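Local atomic coordinates of GH18 chiitnase (Pseudoalteromonas aurantia, PDB entry 6K7Z), a protein that probably hydrolyses chitin within its chains, as an endochitinase of glycoside hydrolase family 18. Residues A12-A18 with Q261-D265; Y116-F122 with Q157-L161; P198-V202 with E243-I248. One frame throughout, in Å; residues are numbered along the deposited sequence.

Interaction 1. Residues A12-A18 with Q261-D265; sequences AVPLINA and QFSSD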
# COMPACT_ATOMS: atom_id res chain seq x y z
N ALA A 12 14.39 11.56 4.82
CA ALA A 12 15.73 11.95 4.36
C ALA A 12 15.68 12.84 3.12
O ALA A 12 16.59 13.65 2.90
CB ALA A 12 16.58 10.72 4.09
N VAL A 13 14.65 12.70 2.30
CA VAL A 13 14.41 13.56 1.14
C VAL A 13 13.15 14.37 1.43
O VAL A 13 12.14 13.79 1.84
CB VAL A 13 14.25 12.75 -0.16
CG1 VAL A 13 13.94 13.68 -1.34
CG2 VAL A 13 15.49 11.91 -0.43
N PRO A 14 13.18 15.70 1.28
CA PRO A 14 11.98 16.51 1.58
C PRO A 14 10.77 16.04 0.78
O PRO A 14 10.86 15.72 -0.40
CB PRO A 14 12.40 17.92 1.16
CG PRO A 14 13.89 17.93 1.28
CD PRO A 14 14.35 16.53 0.94
N LEU A 15 9.61 16.01 1.45
CA LEU A 15 8.44 15.43 0.80
C LEU A 15 8.04 16.21 -0.44
O LEU A 15 7.57 15.63 -1.42
CB LEU A 15 7.27 15.36 1.77
CG LEU A 15 5.95 14.81 1.24
CD1 LEU A 15 6.08 13.37 0.82
CD2 LEU A 15 4.89 14.96 2.35
N ILE A 16 8.22 17.53 -0.43
CA ILE A 16 7.79 18.32 -1.57
C ILE A 16 8.53 17.94 -2.85
O ILE A 16 8.02 18.20 -3.94
CB ILE A 16 7.96 19.82 -1.25
CG1 ILE A 16 7.12 20.67 -2.21
CG2 ILE A 16 9.43 20.20 -1.24
CD1 ILE A 16 6.70 21.98 -1.64
N ASN A 17 9.71 17.31 -2.74
CA ASN A 17 10.41 16.85 -3.94
C ASN A 17 9.54 15.93 -4.79
O ASN A 17 9.72 15.88 -6.02
CB ASN A 17 11.72 16.12 -3.59
CG ASN A 17 12.84 17.08 -3.18
OD1 ASN A 17 12.58 18.20 -2.73
ND2 ASN A 17 14.09 16.65 -3.33
N ALA A 18 8.61 15.20 -4.17
CA ALA A 18 7.78 14.28 -4.93
C ALA A 18 6.87 15.00 -5.90
O ALA A 18 6.50 14.43 -6.94
CB ALA A 18 6.96 13.40 -3.98
N GLN A 261 11.30 2.89 -0.45
CA GLN A 261 10.43 4.01 -0.13
C GLN A 261 11.03 5.28 -0.73
O GLN A 261 12.20 5.27 -1.17
CB GLN A 261 10.26 4.16 1.39
CG GLN A 261 11.58 4.40 2.14
CD GLN A 261 11.35 4.79 3.60
OE1 GLN A 261 10.61 5.73 3.89
NE2 GLN A 261 11.98 4.05 4.52
N PHE A 262 10.25 6.36 -0.71
CA PHE A 262 10.61 7.59 -1.42
C PHE A 262 12.01 8.09 -1.08
O PHE A 262 12.80 8.41 -1.98
CB PHE A 262 9.56 8.67 -1.10
CG PHE A 262 9.85 9.98 -1.74
CD1 PHE A 262 9.61 10.17 -3.10
CD2 PHE A 262 10.39 11.02 -1.00
CE1 PHE A 262 9.90 11.39 -3.70
CE2 PHE A 262 10.67 12.24 -1.58
CZ PHE A 262 10.41 12.43 -2.93
N SER A 263 12.33 8.18 0.20
CA SER A 263 13.58 8.86 0.58
C SER A 263 14.82 8.03 0.30
O SER A 263 15.93 8.49 0.59
CB SER A 263 13.53 9.26 2.05
OG SER A 263 12.77 10.44 2.21
N SER A 264 14.67 6.84 -0.26
CA SER A 264 15.82 6.04 -0.66
C SER A 264 16.26 6.31 -2.10
O SER A 264 17.30 5.78 -2.52
CB SER A 264 15.51 4.56 -0.51
OG SER A 264 15.28 4.23 0.84
N ASP A 265 15.49 7.09 -2.85
CA ASP A 265 15.71 7.27 -4.29
C ASP A 265 16.40 8.60 -4.53
O ASP A 265 15.77 9.66 -4.57
CB ASP A 265 14.39 7.21 -5.05
CG ASP A 265 14.57 7.48 -6.52
OD1 ASP A 265 15.73 7.37 -7.01
OD2 ASP A 265 13.57 7.78 -7.19
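Val13 sets its isopropyl group between Phe262 and the backbone of Ser263, and its carbons divide between the ring and the serine. Its CB stands 3.6 Å from Ser263 OG. From there the two methyls diverge: with CG1 opposite the backbone nitrogen (chi1 178°), that methyl is carried to the aromatic ring, 3.6 Å from Phe262 CE2, whereas CG2 settles against the main chain, 3.6 Å from Ser263 O. The Val13 and Phe262 side chains cross nearly at right angles, the methyl meeting the ring obliquely.

The main chain of Val13 is held as well. Val13 N donates to Ser263 OG over 2.9 Å, at an N-H...O angle of 162°, a fairly straight bond, while the same hydroxyl donates onward to Ser10 O, so that one serine joins two points of the opposing loop. These loops follow strands 3-8 and 256-260, which pair in parallel where the (β/α)8 barrel of family 18 closes on itself. A cis peptide precedes Gln261, and a short 3-10 turn over 262-264 then presents Phe262 and Ser263 together.

The outer end of the Phe262 ring reaches the turn formed by residues 15-18. Ala18 CB lies 3.6 Å from Phe262 CE1, and Asn17 CB comes in the ring plane at its edge, 4.0 Å from Phe262 CZ. Pro14 O, which accepts the backbone bond from Asn17 N, also lies near that plane, 3.7 Å from Phe262 CE2. An alanine in place of Phe262 would be likely to leave Val13 CG1 and Ala18 CB without their shared apolar partner and open a gap between the two loops. Leu21 and Thr6 touch the phenylalanine side chain too, and its backbone is hydrogen-bonded to Tyr7.

Interaction 2. Residues Y116-F122 with Q157-L161; sequences YEDTAAF and QPPYL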
# COMPACT_ATOMS: atom_id res chain seq x y z
N TYR A 116 -1.85 -3.85 5.63
CA TYR A 116 -2.17 -4.89 6.60
C TYR A 116 -1.22 -6.07 6.43
O TYR A 116 -1.15 -6.66 5.35
CB TYR A 116 -3.62 -5.32 6.41
CG TYR A 116 -4.10 -6.44 7.30
CD1 TYR A 116 -4.65 -6.17 8.53
CD2 TYR A 116 -4.02 -7.77 6.88
CE1 TYR A 116 -5.12 -7.19 9.34
CE2 TYR A 116 -4.49 -8.81 7.69
CZ TYR A 116 -5.04 -8.50 8.92
OH TYR A 116 -5.52 -9.51 9.74
N GLU A 117 -0.50 -6.42 7.51
CA GLU A 117 0.54 -7.45 7.44
C GLU A 117 0.35 -8.55 8.50
O GLU A 117 1.29 -9.29 8.78
CB GLU A 117 1.92 -6.80 7.57
CG GLU A 117 2.08 -5.50 6.75
CD GLU A 117 3.54 -5.15 6.43
OE1 GLU A 117 4.44 -5.74 7.04
OE2 GLU A 117 3.78 -4.29 5.55
N ASP A 118 -0.84 -8.68 9.08
CA ASP A 118 -1.06 -9.63 10.18
C ASP A 118 -1.39 -11.00 9.58
O ASP A 118 -2.53 -11.46 9.55
CB ASP A 118 -2.16 -9.14 11.11
CG ASP A 118 -2.30 -10.02 12.35
OD1 ASP A 118 -1.42 -10.88 12.59
OD2 ASP A 118 -3.30 -9.86 13.07
N THR A 119 -0.33 -11.67 9.12
CA THR A 119 -0.49 -12.94 8.41
C THR A 119 -1.18 -13.99 9.27
O THR A 119 -1.97 -14.80 8.75
CB THR A 119 0.89 -13.42 7.97
OG1 THR A 119 1.52 -12.39 7.19
CG2 THR A 119 0.79 -14.71 7.15
N ALA A 120 -0.90 -14.00 10.57
CA ALA A 120 -1.47 -15.03 11.44
C ALA A 120 -2.99 -14.98 11.48
O ALA A 120 -3.62 -15.98 11.84
CB ALA A 120 -0.91 -14.91 12.86
N ALA A 121 -3.59 -13.84 11.15
CA ALA A 121 -5.05 -13.78 11.12
C ALA A 121 -5.65 -14.45 9.89
O ALA A 121 -6.87 -14.59 9.83
CB ALA A 121 -5.52 -12.32 11.21
N PHE A 122 -4.83 -14.89 8.93
CA PHE A 122 -5.31 -15.72 7.83
C PHE A 122 -5.09 -17.21 8.08
O PHE A 122 -5.51 -18.02 7.25
CB PHE A 122 -4.61 -15.33 6.51
CG PHE A 122 -4.82 -13.90 6.08
CD1 PHE A 122 -5.99 -13.21 6.40
CD2 PHE A 122 -3.84 -13.24 5.34
CE1 PHE A 122 -6.17 -11.89 5.98
CE2 PHE A 122 -4.01 -11.95 4.92
CZ PHE A 122 -5.17 -11.25 5.25
N GLN A 157 0.95 -8.88 0.67
CA GLN A 157 2.11 -9.66 0.28
C GLN A 157 1.67 -10.84 -0.58
O GLN A 157 0.50 -11.25 -0.54
CB GLN A 157 2.84 -10.13 1.52
CG GLN A 157 3.41 -8.96 2.30
CD GLN A 157 3.78 -9.32 3.72
OE1 GLN A 157 4.71 -10.08 3.95
NE2 GLN A 157 3.03 -8.77 4.67
N PRO A 158 2.56 -11.38 -1.41
CA PRO A 158 2.16 -12.37 -2.41
C PRO A 158 1.43 -13.57 -1.82
O PRO A 158 0.45 -14.02 -2.42
CB PRO A 158 3.50 -12.78 -3.06
CG PRO A 158 4.32 -11.53 -2.99
CD PRO A 158 3.94 -10.89 -1.65
N PRO A 159 1.86 -14.12 -0.68
CA PRO A 159 1.13 -15.30 -0.16
C PRO A 159 -0.35 -15.03 0.08
O PRO A 159 -1.16 -15.96 0.00
CB PRO A 159 1.86 -15.64 1.14
CG PRO A 159 3.24 -15.14 0.93
CD PRO A 159 3.07 -13.86 0.13
N TYR A 160 -0.70 -13.78 0.35
CA TYR A 160 -2.09 -13.43 0.61
C TYR A 160 -2.98 -13.65 -0.60
O TYR A 160 -4.21 -13.75 -0.45
CB TYR A 160 -2.20 -11.97 1.03
CG TYR A 160 -1.51 -11.56 2.31
CD1 TYR A 160 -0.86 -12.49 3.14
CD2 TYR A 160 -1.48 -10.23 2.69
CE1 TYR A 160 -0.24 -12.08 4.31
CE2 TYR A 160 -0.87 -9.82 3.86
CZ TYR A 160 -0.25 -10.74 4.66
OH TYR A 160 0.35 -10.29 5.81
N LEU A 161 -2.40 -13.70 -1.80
CA LEU A 161 -3.12 -13.72 -3.07
C LEU A 161 -2.98 -15.05 -3.82
O LEU A 161 -3.45 -15.17 -4.96
CB LEU A 161 -2.63 -12.58 -3.96
CG LEU A 161 -2.97 -11.17 -3.45
CD1 LEU A 161 -2.09 -10.11 -4.08
CD2 LEU A 161 -4.43 -10.86 -3.69
O HOH W 1 0.92 -6.98 3.54
O HOH W 2 3.77 -9.80 7.47
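Tyr160 offers a face to Phe122 and its hydroxyl to Thr119, joining the loops that follow neighbouring parallel strands 111-115 and 151-154 of the TIM barrel. The first loop carries Glu117, the last position of the DxxDxDxE signature of family 18, where the glutamate is probably the general acid, as in related chitinases.

The two rings make a T-shaped pair: the edge of Phe122 points at the face of Tyr160, with planes 89° apart and centroids separated by 4.9 Å. Phe122 CE2 sits over the centre of the tyrosine ring, 3.6 Å from Tyr160 CG, and Gln157 CB lies over the opposite face, so the phenol is covered on both. Its edge is occupied as well. Tyr116 O lies in the ring plane, 3.5 Å from Tyr160 CE2, and Thr119 OG1, also in plane, shares a 2.8 Å hydrogen bond with Tyr160 OH. Thr119 swings OG1 away from its own carbonyl carbon (chi1 -56°), which brings the hydroxyl to the phenol. With both faces and the edge engaged, the Tyr160 ring has little freedom to turn.

Gln157 crosses Glu117 at about a right angle, its NE2 3.7 Å from Glu117 CB, the carboxylate and amide planes 55° apart. Glu117 OE2 is hydrogen-bonded to Gln187 NE2, and Gln157 OE1 to Asn191 ND2, which helps fix the amide. Two waters bridge the backbone to this amide: one donates to Tyr116 O, the other to Glu117 O at 2.9 Å, and both accept from Gln157 NE2.

Interaction 3. Residues P198-V202 with E243-I248; sequences PDQIV and EVIKPI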
# COMPACT_ATOMS: atom_id res chain seq x y z
N PRO A 198 12.41 -12.72 -10.70
CA PRO A 198 11.49 -12.09 -11.67
C PRO A 198 10.50 -13.05 -12.30
O PRO A 198 9.33 -12.69 -12.48
CB PRO A 198 12.44 -11.52 -12.74
CG PRO A 198 13.76 -11.41 -12.07
CD PRO A 198 13.83 -12.50 -11.05
N ASP A 199 10.94 -14.24 -12.69
CA ASP A 199 10.02 -15.20 -13.30
C ASP A 199 8.84 -15.49 -12.38
O ASP A 199 7.68 -15.51 -12.81
CB ASP A 199 10.76 -16.49 -13.65
CG ASP A 199 11.98 -16.24 -14.49
OD1 ASP A 199 12.03 -15.16 -15.13
OD2 ASP A 199 12.89 -17.10 -14.50
N GLN A 200 9.12 -15.70 -11.10
CA GLN A 200 8.04 -15.96 -10.15
C GLN A 200 7.17 -14.71 -9.96
O GLN A 200 5.95 -14.82 -9.81
CB GLN A 200 8.62 -16.45 -8.83
CG GLN A 200 7.58 -16.77 -7.78
CD GLN A 200 6.74 -17.97 -8.16
OE1 GLN A 200 5.54 -17.83 -8.47
NE2 GLN A 200 7.35 -19.15 -8.16
N ILE A 201 7.78 -13.53 -9.96
CA ILE A 201 6.99 -12.31 -9.78
C ILE A 201 6.03 -12.11 -10.94
O ILE A 201 4.86 -11.75 -10.76
CB ILE A 201 7.93 -11.09 -9.60
CG1 ILE A 201 8.70 -11.20 -8.28
CG2 ILE A 201 7.14 -9.79 -9.70
CD1 ILE A 201 9.94 -10.30 -8.23
N VAL A 202 6.51 -12.37 -12.17
CA VAL A 202 5.68 -12.18 -13.36
C VAL A 202 4.51 -13.15 -13.37
O VAL A 202 3.36 -12.75 -13.61
CB VAL A 202 6.54 -12.31 -14.63
CG1 VAL A 202 5.65 -12.38 -15.86
CG2 VAL A 202 7.52 -11.13 -14.72
N GLU A 243 13.06 -7.77 -16.84
CA GLU A 243 12.63 -9.11 -16.45
C GLU A 243 11.29 -9.12 -15.73
O GLU A 243 10.75 -10.21 -15.51
CB GLU A 243 13.68 -9.79 -15.56
CG GLU A 243 15.08 -9.86 -16.21
CD GLU A 243 15.99 -10.93 -15.62
OE1 GLU A 243 15.49 -12.01 -15.21
OE2 GLU A 243 17.22 -10.73 -15.61
N VAL A 244 10.74 -7.96 -15.38
CA VAL A 244 9.41 -7.89 -14.79
C VAL A 244 8.48 -7.06 -15.66
O VAL A 244 7.46 -7.56 -16.15
CB VAL A 244 9.47 -7.31 -13.36
CG1 VAL A 244 8.06 -7.09 -12.82
CG2 VAL A 244 10.27 -8.21 -12.45
N ILE A 245 8.81 -5.77 -15.83
CA ILE A 245 7.92 -4.83 -16.49
C ILE A 245 7.69 -5.23 -17.95
O ILE A 245 6.56 -5.37 -18.40
CB ILE A 245 8.47 -3.40 -16.38
CG1 ILE A 245 8.35 -2.89 -14.93
CG2 ILE A 245 7.73 -2.47 -17.33
CD1 ILE A 245 8.96 -1.52 -14.69
N LYS A 246 8.77 -5.39 -18.70
CA LYS A 246 8.58 -5.74 -20.11
C LYS A 246 7.92 -7.10 -20.29
O LYS A 246 7.00 -7.19 -21.12
CB LYS A 246 9.91 -5.63 -20.86
CG LYS A 246 10.28 -4.17 -21.07
CD LYS A 246 11.47 -3.96 -22.00
CE LYS A 246 11.81 -2.48 -22.12
NZ LYS A 246 10.75 -1.70 -22.81
N PRO A 247 8.28 -8.16 -19.57
CA PRO A 247 7.54 -9.43 -19.74
C PRO A 247 6.06 -9.32 -19.40
O PRO A 247 5.24 -9.98 -20.05
CB PRO A 247 8.28 -10.39 -18.80
CG PRO A 247 9.67 -9.83 -18.71
CD PRO A 247 9.46 -8.34 -18.70
N ILE A 248 5.67 -8.49 -18.44
CA ILE A 248 4.26 -8.35 -18.15
C ILE A 248 3.57 -7.56 -19.28
O ILE A 248 2.51 -7.90 -19.73
CB ILE A 248 4.06 -7.64 -16.79
CG1 ILE A 248 4.40 -8.55 -15.65
CG2 ILE A 248 2.65 -7.16 -16.61
CD1 ILE A 248 4.43 -7.87 -14.31
O HOH W 3 10.80 -12.68 -16.34
O HOH W 4 14.12 -14.13 -16.39
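Val202 is the residue most covered in this helix pair, with Pro198 one turn before it and Val244 across from both. The methyls of Val202 divide the work. CG2 presses on the opposite backbone, 3.5 Å from Glu243 O and close to the CA of Val244, while CG1, held opposite its own backbone nitrogen (chi1 169°), meets Ile248 CG1 at 4.0 Å. The Val202 and Ile248 side chains lie side by side, pointing opposite ways.

Pro198, in the first turn of its helix, brings ring atom CB to 3.5 Å from Glu243 CB, and its CG lies near both CB and OE1 of the glutamate, whose extended chain passes obliquely across the ring. The same proline CB is 4.0 Å from Val244 CG2. The other methyl of that valine faces Ile201, Val244 CG1 to Ile201 CG2 being 4.2 Å, and both residues also touch Phe223 of strand 219-224.

No direct hydrogen bond crosses the interface, but on its exposed side two waters donate to Asp199 OD1; one also donates to main-chain Glu243 O, the other to Glu243 OE1, so bridging two carboxylates that do not touch.

The axes of the short segments approach to 9.1 Å and cross at -41°; the second helix has a wider pi-type turn at 243-245. Such apolar packing of successive helices, both lying outside the strand between them, is characteristic of the outer layer of a (β/α)8 barrel.

One parallel barrel organises all three contacts. Interactions 1 and 2 join loops after neighbouring strands, 3-8 with 256-260 and 111-115 with 151-154, on opposite sides of the chain's centre and with their own centres about 28 Å apart. Interaction 3 instead joins helices 198-209 and 237-251 in the outer layer, about 26 Å from interaction 1 and 22 Å from interaction 2, centre to centre. Along the chain, interaction 2 closes before interaction 3 opens, and both fall between the two halves of interaction 1, which brings the chain's beginning and end together. None touches another; two join loops at the strands' C-terminal ends, where family 18 enzymes have their active site, and one joins outer helices.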